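Long-range contact in DUF5636 domain-containing protein (PDB 4RD8), which is of unknown function and belongs to the DUF5636 family, folding in this crystal as a single largely helical chain without beta strands: residues M107-L116 with Y162-S171. The protein carries 3 engineered substitutions. Sequence-based numbering, arbitrary orientation.
Sequences MFLVSSGFML and YKKLGHQDSS
Val110 lays CG1 over one face of the Tyr162 ring, a CH-pi contact 4.0 Å from CG1 to the ring centroid and displaced toward the rim. A chi1 of 168°, which turns CG1 away from the backbone N, sets it over the ring, and CG2 lies 3.7 Å from Tyr162 OH. Met115, a selenomethionine, is bent at chi2 and chi3 and brings CE, obliquely to the ring, to 3.6 Å from Tyr162 CE1. Gly166, with no side chain, lets its CA come within 3.7 Å of Met107 O. Ser111 CA lies 3.4 Å from Lys163 O in a CA-H...O contact. Tyr162 OH supplies the polar end, giving its proton to Phe114 O over 2.6 Å, 25° out of the carbonyl plane, and accepting from a water that in turn receives Leu116 N-H; two partners thus grip the hydroxyl. Lys163 runs extended past Ser111 O and the Schellman glycine, Gly113, to a salt bridge with Asp159. The Tyr162 bond joins the chain just after helix 103-111 to the last residue of helix 157-162. Trp135 of helix 130-144 meets the tyrosine ring edge-to-face, while Trp180 of helix 179-184 packs against both Val110 and Tyr162.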
HETATM    1  N   MSE A 107       3.560 -13.682  -5.451  1.00 19.76           N
HETATM    2  CA  MSE A 107       3.692 -13.864  -4.005  1.00 19.83           C
HETATM    3  C   MSE A 107       5.139 -14.160  -3.597  1.00 19.33           C
HETATM    4  O   MSE A 107       5.578 -13.762  -2.523  1.00 18.04           O
HETATM    5  CB  MSE A 107       2.706 -14.919  -3.490  1.00 24.06           C
HETATM    6  CG  MSE A 107       1.261 -14.444  -3.568  1.00 27.77           C
HETATM    7 SE   MSE A 107       0.911 -12.784  -2.558  0.58 33.72          SE
HETATM    8  CE  MSE A 107      -0.304 -13.624  -1.286  1.00 43.27           C
ATOM      9  N   PHE A 108       5.891 -14.814  -4.474  1.00 16.25           N
ATOM     10  CA  PHE A 108       7.320 -15.003  -4.222  1.00 15.95           C
ATOM     11  C   PHE A 108       8.025 -13.643  -4.126  1.00 15.91           C
ATOM     12  O   PHE A 108       8.854 -13.405  -3.236  1.00 17.72           O
ATOM     13  CB  PHE A 108       7.967 -15.874  -5.311  1.00 17.08           C
ATOM     14  CG  PHE A 108       9.474 -15.901  -5.229  1.00 16.77           C
ATOM     15  CD1 PHE A 108      10.117 -16.747  -4.342  1.00 23.18           C
ATOM     16  CD2 PHE A 108      10.241 -15.047  -6.013  1.00 14.93           C
ATOM     17  CE1 PHE A 108      11.506 -16.762  -4.250  1.00 24.19           C
ATOM     18  CE2 PHE A 108      11.636 -15.065  -5.925  1.00 17.17           C
ATOM     19  CZ  PHE A 108      12.263 -15.919  -5.043  1.00 18.55           C
ATOM     20  N   LEU A 109       7.708 -12.736  -5.043  1.00 15.54           N
ATOM     21  CA  LEU A 109       8.367 -11.430  -5.022  1.00 14.70           C
ATOM     22  C   LEU A 109       7.933 -10.611  -3.804  1.00 14.84           C
ATOM     23  O   LEU A 109       8.738  -9.872  -3.234  1.00 14.86           O
ATOM     24  CB  LEU A 109       8.086 -10.666  -6.320  1.00 14.17           C
ATOM     25  CG  LEU A 109       8.764 -11.351  -7.514  1.00 14.81           C
ATOM     26  CD1 LEU A 109       8.308 -10.703  -8.830  1.00 17.30           C
ATOM     27  CD2 LEU A 109      10.296 -11.242  -7.380  1.00 17.69           C
ATOM     28  N   VAL A 110       6.660 -10.736  -3.417  1.00 15.18           N
ATOM     29  CA  VAL A 110       6.180 -10.073  -2.194  1.00 16.69           C
ATOM     30  C   VAL A 110       6.978 -10.600  -0.998  1.00 16.23           C
ATOM     31  O   VAL A 110       7.473  -9.828  -0.165  1.00 15.48           O
ATOM     32  CB  VAL A 110       4.662 -10.319  -1.968  1.00 15.68           C
ATOM     33  CG1 VAL A 110       4.239  -9.881  -0.542  1.00 15.15           C
ATOM     34  CG2 VAL A 110       3.851  -9.558  -3.011  1.00 17.85           C
ATOM     35  N   SER A 111       7.107 -11.921  -0.929  1.00 16.65           N
ATOM     36  CA  SER A 111       7.822 -12.546   0.182  0.66 17.95           C
ATOM     37  C   SER A 111       9.287 -12.143   0.201  1.00 17.74           C
ATOM     38  O   SER A 111       9.958 -12.288   1.224  1.00 17.26           O
ATOM     39  CB  SER A 111       7.720 -14.072   0.126  0.66 18.14           C
ATOM     40  OG  SER A 111       8.626 -14.609  -0.826  0.66 18.74           O
ATOM     41  N   SER A 112       9.780 -11.652  -0.930  1.00 15.35           N
ATOM     42  CA  SER A 112      11.170 -11.240  -1.044  1.00 16.18           C
ATOM     43  C   SER A 112      11.363  -9.751  -0.783  1.00 16.95           C
ATOM     44  O   SER A 112      12.494  -9.266  -0.810  1.00 16.24           O
ATOM     45  CB  SER A 112      11.735 -11.593  -2.428  1.00 17.08           C
ATOM     46  OG  SER A 112      11.577 -12.987  -2.680  1.00 19.63           O
ATOM     47  N   GLY A 113      10.267  -9.026  -0.544  1.00 16.06           N
ATOM     48  CA  GLY A 113      10.358  -7.615  -0.195  1.00 16.96           C
ATOM     49  C   GLY A 113      10.153  -6.605  -1.319  1.00 18.91           C
ATOM     50  O   GLY A 113      10.333  -5.404  -1.112  1.00 17.71           O
ATOM     51  N   PHE A 114       9.783  -7.077  -2.507  1.00 17.41           N
ATOM     52  CA  PHE A 114       9.546  -6.177  -3.634  1.00 14.98           C
ATOM     53  C   PHE A 114       8.113  -5.660  -3.679  1.00 16.09           C
ATOM     54  O   PHE A 114       7.160  -6.424  -3.481  1.00 16.40           O
ATOM     55  CB  PHE A 114       9.842  -6.889  -4.967  1.00 16.19           C
ATOM     56  CG  PHE A 114      11.288  -7.231  -5.164  1.00 15.74           C
ATOM     57  CD1 PHE A 114      12.165  -6.310  -5.722  1.00 19.07           C
ATOM     58  CD2 PHE A 114      11.778  -8.474  -4.786  1.00 16.15           C
ATOM     59  CE1 PHE A 114      13.502  -6.620  -5.914  1.00 18.10           C
ATOM     60  CE2 PHE A 114      13.124  -8.786  -4.966  1.00 17.72           C
ATOM     61  CZ  PHE A 114      13.989  -7.854  -5.534  1.00 17.57           C
HETATM   62  N   MSE A 115       7.971  -4.361  -3.957  1.00 17.06           N
HETATM   63  CA  MSE A 115       6.675  -3.779  -4.309  1.00 20.25           C
HETATM   64  C   MSE A 115       6.520  -3.854  -5.819  1.00 19.23           C
HETATM   65  O   MSE A 115       7.477  -3.624  -6.556  1.00 22.97           O
HETATM   66  CB  MSE A 115       6.610  -2.308  -3.867  1.00 18.08           C
HETATM   67  CG  MSE A 115       5.333  -1.574  -4.323  1.00 16.36           C
HETATM   68 SE   MSE A 115       3.700  -2.340  -3.634  0.60 27.58          SE
HETATM   69  CE  MSE A 115       4.149  -2.323  -1.756  1.00 21.94           C
ATOM     70  N   LEU A 116       5.320  -4.194  -6.284  1.00 16.74           N
ATOM     71  CA  LEU A 116       5.056  -4.242  -7.712  1.00 17.11           C
ATOM     72  C   LEU A 116       3.892  -3.346  -8.097  1.00 19.02           C
ATOM     73  O   LEU A 116       3.078  -2.976  -7.248  1.00 19.54           O
ATOM     74  CB  LEU A 116       4.726  -5.682  -8.114  1.00 19.29           C
ATOM     75  CG  LEU A 116       5.873  -6.671  -7.886  1.00 25.65           C
ATOM     76  CD1 LEU A 116       5.687  -7.394  -6.580  1.00 25.56           C
ATOM     77  CD2 LEU A 116       5.947  -7.657  -9.042  1.00 28.46           C
ATOM     78  N   TYR A 162       4.840  -7.039   5.576  1.00 17.50           N
ATOM     79  CA  TYR A 162       4.655  -7.219   4.131  1.00 16.63           C
ATOM     80  C   TYR A 162       5.134  -8.570   3.602  1.00 17.93           C
ATOM     81  O   TYR A 162       4.395  -9.269   2.919  1.00 17.41           O
ATOM     82  CB  TYR A 162       5.360  -6.094   3.384  1.00 16.90           C
ATOM     83  CG  TYR A 162       5.202  -6.121   1.873  1.00 16.60           C
ATOM     84  CD1 TYR A 162       4.072  -5.586   1.264  1.00 17.88           C
ATOM     85  CD2 TYR A 162       6.197  -6.628   1.065  1.00 16.08           C
ATOM     86  CE1 TYR A 162       3.941  -5.572  -0.127  1.00 14.64           C
ATOM     87  CE2 TYR A 162       6.073  -6.630  -0.330  1.00 18.11           C
ATOM     88  CZ  TYR A 162       4.936  -6.095  -0.914  1.00 16.20           C
ATOM     89  OH  TYR A 162       4.830  -6.091  -2.295  1.00 18.13           O
ATOM     90  N   LYS A 163       6.368  -8.949   3.911  1.00 15.57           N
ATOM     91  CA  LYS A 163       6.905 -10.209   3.389  1.00 17.04           C
ATOM     92  C   LYS A 163       6.088 -11.400   3.814  1.00 18.57           C
ATOM     93  O   LYS A 163       5.972 -12.369   3.069  1.00 18.88           O
ATOM     94  CB  LYS A 163       8.373 -10.420   3.795  1.00 16.61           C
ATOM     95  CG  LYS A 163       9.348  -9.424   3.163  1.00 17.43           C
ATOM     96  CD  LYS A 163      10.784  -9.771   3.573  1.00 20.04           C
ATOM     97  CE  LYS A 163      11.805  -8.895   2.892  1.00 22.35           C
ATOM     98  NZ  LYS A 163      13.179  -9.265   3.353  1.00 26.68           N
ATOM     99  N   LYS A 164       5.510 -11.332   5.007  1.00 15.81           N
ATOM    100  CA  LYS A 164       4.753 -12.460   5.516  1.00 16.27           C
ATOM    101  C   LYS A 164       3.441 -12.630   4.780  1.00 18.37           C
ATOM    102  O   LYS A 164       2.860 -13.714   4.809  1.00 18.83           O
ATOM    103  CB  LYS A 164       4.566 -12.364   7.043  1.00 19.88           C
ATOM    104  CG  LYS A 164       5.913 -12.258   7.760  1.00 22.82           C
ATOM    105  CD  LYS A 164       5.838 -12.445   9.277  1.00 25.93           C
ATOM    106  CE  LYS A 164       7.229 -12.301   9.893  1.00 27.88           C
ATOM    107  NZ  LYS A 164       7.270 -12.563  11.369  1.00 34.14           N
ATOM    108  N   LEU A 165       3.002 -11.580   4.091  1.00 18.62           N
ATOM    109  CA  LEU A 165       1.794 -11.652   3.268  1.00 17.95           C
ATOM    110  C   LEU A 165       2.005 -12.530   2.041  1.00 20.77           C
ATOM    111  O   LEU A 165       1.041 -12.971   1.409  1.00 23.00           O
ATOM    112  CB  LEU A 165       1.317 -10.258   2.840  1.00 18.32           C
ATOM    113  CG  LEU A 165       0.937  -9.312   3.977  1.00 21.72           C
ATOM    114  CD1 LEU A 165       0.506  -7.945   3.409  1.00 22.08           C
ATOM    115  CD2 LEU A 165      -0.175  -9.917   4.843  1.00 22.09           C
ATOM    116  N   GLY A 166       3.265 -12.804   1.713  1.00 18.24           N
ATOM    117  CA  GLY A 166       3.585 -13.696   0.616  1.00 19.07           C
ATOM    118  C   GLY A 166       3.924 -15.108   1.065  1.00 21.10           C
ATOM    119  O   GLY A 166       4.240 -15.971   0.251  1.00 21.52           O
ATOM    120  N   HIS A 167       3.903 -15.337   2.372  1.00 19.03           N
ATOM    121  CA  HIS A 167       4.190 -16.655   2.914  1.00 23.03           C
ATOM    122  C   HIS A 167       2.917 -17.478   2.845  1.00 23.14           C
ATOM    123  O   HIS A 167       1.821 -16.955   3.054  1.00 21.60           O
ATOM    124  CB  HIS A 167       4.650 -16.556   4.371  1.00 21.95           C
ATOM    125  CG  HIS A 167       5.254 -17.809   4.897  1.00 26.87           C
ATOM    126  ND1 HIS A 167       4.505 -18.902   5.297  1.00 25.70           N
ATOM    127  CD2 HIS A 167       6.555 -18.163   5.107  1.00 28.73           C
ATOM    128  CE1 HIS A 167       5.309 -19.859   5.722  1.00 27.51           C
ATOM    129  NE2 HIS A 167       6.553 -19.434   5.619  1.00 28.77           N
ATOM    130  N   GLN A 168       3.050 -18.770   2.587  1.00 23.53           N
ATOM    131  CA  GLN A 168       1.854 -19.593   2.482  1.00 27.66           C
ATOM    132  C   GLN A 168       1.023 -19.655   3.767  1.00 25.28           C
ATOM    133  O   GLN A 168      -0.172 -19.955   3.713  1.00 26.08           O
ATOM    134  CB  GLN A 168       2.198 -20.992   1.984  1.00 33.29           C
ATOM    135  CG  GLN A 168       1.184 -21.511   1.006  1.00 41.29           C
ATOM    136  CD  GLN A 168       1.638 -22.776   0.355  1.00 42.23           C
ATOM    137  OE1 GLN A 168       2.086 -22.775  -0.793  1.00 48.11           O
ATOM    138  NE2 GLN A 168       1.541 -23.870   1.088  1.00 32.04           N
ATOM    139  N   ASP A 169       1.648 -19.371   4.912  1.00 20.78           N
ATOM    140  CA  ASP A 169       0.931 -19.320   6.191  1.00 22.42           C
ATOM    141  C   ASP A 169      -0.113 -18.212   6.235  1.00 22.88           C
ATOM    142  O   ASP A 169      -0.983 -18.216   7.107  1.00 26.45           O
ATOM    143  CB  ASP A 169       1.901 -19.096   7.359  1.00 24.04           C
ATOM    144  CG  ASP A 169       2.659 -20.342   7.747  1.00 31.70           C
ATOM    145  OD1 ASP A 169       2.322 -21.442   7.262  1.00 26.62           O
ATOM    146  OD2 ASP A 169       3.592 -20.214   8.568  1.00 29.20           O
ATOM    147  N   SER A 170      -0.031 -17.259   5.312  1.00 20.95           N
ATOM    148  CA  SER A 170      -1.049 -16.208   5.251  1.00 20.97           C
ATOM    149  C   SER A 170      -2.051 -16.437   4.112  1.00 25.12           C
ATOM    150  O   SER A 170      -2.738 -15.508   3.674  1.00 23.25           O
ATOM    151  CB  SER A 170      -0.413 -14.811   5.172  1.00 24.53           C
ATOM    152  OG  SER A 170       0.322 -14.656   3.979  1.00 30.34           O
ATOM    153  N   SER A 171      -2.128 -17.683   3.644  1.00 22.10           N
ATOM    154  CA  SER A 171      -3.106 -18.092   2.635  1.00 24.96           C
ATOM    155  C   SER A 171      -3.825 -19.374   3.043  1.00 25.79           C
ATOM    156  O   SER A 171      -3.804 -20.352   2.304  1.00 24.05           O
ATOM    157  CB  SER A 171      -2.431 -18.279   1.264  1.00 27.51           C
ATOM    158  OG  SER A 171      -2.038 -17.020   0.723  1.00 34.63           O
TER
HETATM  159  O   HOH W   1       3.480  -5.733  -4.732  1.00 35.15           O